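Local atomic coordinates of oligopeptide-binding protein AppA (Bacillus subtilis, PDB entry 1XOC), a protein that binds oligopeptides for an ABC-type permease of Bacillus subtilis, delivering them for uptake in support of sporulation and genetic competence. Residues L264-I269 / W419-F424. Numbering follows the deposited sequence.
Sequences LSYVYI and WSLSTF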
loop_
_atom_site.group_PDB
_atom_site.type_symbol
_atom_site.label_atom_id
_atom_site.label_comp_id
_atom_site.label_asym_id
_atom_site.label_seq_id
_atom_site.Cartn_x
_atom_site.Cartn_y
_atom_site.Cartn_z
ATOM N N LEU A 264 -0.527 6.494 7.162
ATOM C CA LEU A 264 0.538 5.493 7.361
ATOM C C LEU A 264 1.199 5.192 6.005
ATOM O O LEU A 264 0.962 4.163 5.392
ATOM C CB LEU A 264 -0.015 4.215 8.023
ATOM C CG LEU A 264 1.016 3.215 8.522
ATOM C CD1 LEU A 264 1.632 3.697 9.814
ATOM C CD2 LEU A 264 0.371 1.875 8.770
ATOM N N SER A 265 2.027 6.117 5.551
ATOM C CA SER A 265 2.433 6.145 4.149
ATOM C C SER A 265 3.659 7.022 4.006
ATOM O O SER A 265 3.954 7.870 4.871
ATOM C CB SER A 265 1.307 6.721 3.316
ATOM O OG SER A 265 1.724 6.943 1.987
ATOM N N TYR A 266 4.372 6.824 2.892
ATOM C CA TYR A 266 5.278 7.865 2.398
ATOM C C TYR A 266 5.228 7.838 0.872
ATOM O O TYR A 266 4.882 6.812 0.274
ATOM C CB TYR A 266 6.719 7.763 2.951
ATOM C CG TYR A 266 7.462 6.491 2.592
ATOM C CD1 TYR A 266 8.046 6.310 1.327
ATOM C CD2 TYR A 266 7.588 5.468 3.509
ATOM C CE1 TYR A 266 8.720 5.142 1.018
ATOM C CE2 TYR A 266 8.261 4.293 3.209
ATOM C CZ TYR A 266 8.827 4.144 1.943
ATOM O OH TYR A 266 9.495 2.974 1.641
ATOM N N VAL A 267 5.610 8.967 0.295
ATOM C CA VAL A 267 5.697 9.142 -1.161
ATOM C C VAL A 267 7.186 9.276 -1.466
ATOM O O VAL A 267 7.944 9.842 -0.668
ATOM C CB VAL A 267 4.861 10.360 -1.607
ATOM C CG1 VAL A 267 5.059 10.676 -3.076
ATOM C CG2 VAL A 267 3.375 10.095 -1.302
ATOM N N TYR A 268 7.592 8.758 -2.619
ATOM C CA TYR A 268 8.994 8.593 -2.948
ATOM C C TYR A 268 9.180 8.609 -4.456
ATOM O O TYR A 268 8.242 8.499 -5.199
ATOM C CB TYR A 268 9.518 7.276 -2.371
ATOM C CG TYR A 268 8.913 6.038 -2.982
ATOM C CD1 TYR A 268 7.731 5.521 -2.518
ATOM C CD2 TYR A 268 9.523 5.396 -4.037
ATOM C CE1 TYR A 268 7.191 4.399 -3.077
ATOM C CE2 TYR A 268 8.985 4.290 -4.606
ATOM C CZ TYR A 268 7.818 3.787 -4.130
ATOM O OH TYR A 268 7.272 2.674 -4.689
ATOM N N ILE A 269 10.425 8.756 -4.880
ATOM C CA ILE A 269 10.815 8.424 -6.233
ATOM C C ILE A 269 11.578 7.127 -6.232
ATOM O O ILE A 269 12.583 7.003 -5.565
ATOM C CB ILE A 269 11.699 9.519 -6.849
ATOM C CG1 ILE A 269 11.038 10.882 -6.724
ATOM C CG2 ILE A 269 12.038 9.176 -8.297
ATOM C CD1 ILE A 269 11.927 12.026 -7.133
ATOM N N TRP A 419 3.812 4.214 -0.859
ATOM C CA TRP A 419 3.461 2.989 -0.104
ATOM C C TRP A 419 2.424 3.288 0.969
ATOM O O TRP A 419 2.562 4.253 1.687
ATOM C CB TRP A 419 4.698 2.409 0.611
ATOM C CG TRP A 419 5.653 1.690 -0.311
ATOM C CD1 TRP A 419 6.953 2.024 -0.583
ATOM C CD2 TRP A 419 5.384 0.503 -1.068
ATOM N NE1 TRP A 419 7.493 1.135 -1.483
ATOM C CE2 TRP A 419 6.552 0.201 -1.808
ATOM C CE3 TRP A 419 4.281 -0.311 -1.201
ATOM C CZ2 TRP A 419 6.645 -0.912 -2.634
ATOM C CZ3 TRP A 419 4.370 -1.424 -2.045
ATOM C CH2 TRP A 419 5.534 -1.687 -2.764
ATOM N N SER A 420 1.381 2.476 1.037
ATOM C CA SER A 420 0.566 2.314 2.256
ATOM C C SER A 420 1.284 1.260 3.085
ATOM O O SER A 420 1.300 0.089 2.746
ATOM C CB SER A 420 -0.830 1.838 1.893
ATOM O OG SER A 420 -1.548 1.572 3.070
ATOM N N LEU A 421 1.904 1.683 4.176
ATOM C CA LEU A 421 2.841 0.822 4.847
ATOM C C LEU A 421 2.188 -0.274 5.634
ATOM O O LEU A 421 1.047 -0.182 6.035
ATOM C CB LEU A 421 3.744 1.661 5.755
ATOM C CG LEU A 421 4.648 2.609 4.962
ATOM C CD1 LEU A 421 5.212 3.708 5.839
ATOM C CD2 LEU A 421 5.773 1.868 4.250
ATOM N N SER A 422 2.929 -1.347 5.848
ATOM C CA SER A 422 2.461 -2.369 6.762
ATOM C C SER A 422 2.346 -1.796 8.170
ATOM O O SER A 422 3.170 -0.960 8.588
ATOM C CB SER A 422 3.438 -3.537 6.791
ATOM O OG SER A 422 2.892 -4.567 7.586
ATOM N N THR A 423 1.365 -2.281 8.928
ATOM C CA THR A 423 1.196 -1.864 10.323
ATOM C C THR A 423 2.208 -2.525 11.245
ATOM O O THR A 423 2.387 -2.101 12.390
ATOM C CB THR A 423 -0.247 -2.145 10.861
ATOM O OG1 THR A 423 -0.547 -3.525 10.735
ATOM C CG2 THR A 423 -1.282 -1.374 10.084
ATOM N N PHE A 424 2.831 -3.599 10.765
ATOM C CA PHE A 424 3.950 -4.230 11.451
ATOM C C PHE A 424 5.202 -3.849 10.704
ATOM O O PHE A 424 5.372 -4.176 9.537
ATOM C CB PHE A 424 3.801 -5.743 11.490
ATOM C CG PHE A 424 4.891 -6.431 12.235
ATOM C CD1 PHE A 424 4.947 -6.333 13.605
ATOM C CD2 PHE A 424 5.873 -7.149 11.565
ATOM C CE1 PHE A 424 5.961 -6.966 14.336
ATOM C CE2 PHE A 424 6.898 -7.771 12.292
ATOM C CZ PHE A 424 6.929 -7.676 13.663
#
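The carbonyl oxygen of Trp419 is approached by two donors of the facing strand: in the conformer modelled here, Ser265 OG donates to Trp419 O over 2.8 Å, from above the carbonyl plane, while Tyr266 N makes a weak bond to it. In that conformer the serine manages this because OG stands anti to its own backbone N (chi1 172°), swung to the side of the carbonyl carbon. Here two antiparallel strands of the peptide-binding protein's mixed sheet meet, illustrating how a receptor can extend its sheet into its ligand: Trp419 and Ser420 also pair antiparallel with the bound peptide, and beyond the strand end Thr423 OG1 and, in the conformer given, Ser422 OG hydrogen-bond to the peptide backbone.

Tyr266 and Trp419 form the hydrogen-bonded pair, with Trp419 N reaching Tyr266 O at 3.0 Å; Leu421 N extends the pairing to Leu264 O. On the aromatic side, the indole presents its edge to the Tyr266 ring in an offset edge-to-face pair, planes at 73°, and Tyr266 OH lies 3.5 Å from Trp419 CD1. Leu421 CD2 meets the same tyrosine ring obliquely, 3.6 Å from Tyr266 CE2. Tyr268 lies nearly parallel to the indole's five-membered ring but slid aside, its CE1 3.5 Å from Trp419 CD1, and Tyr483 takes the indole NE1 hydrogen bond. Replacing Tyr266 by an alanine would probably strip Trp419 CD1 and Leu421 CD2 of a shared packing partner, giving the indole more freedom to shift. At the other end of the contact, Leu264 CD2 packs 3.9 Å from Thr423 CG2.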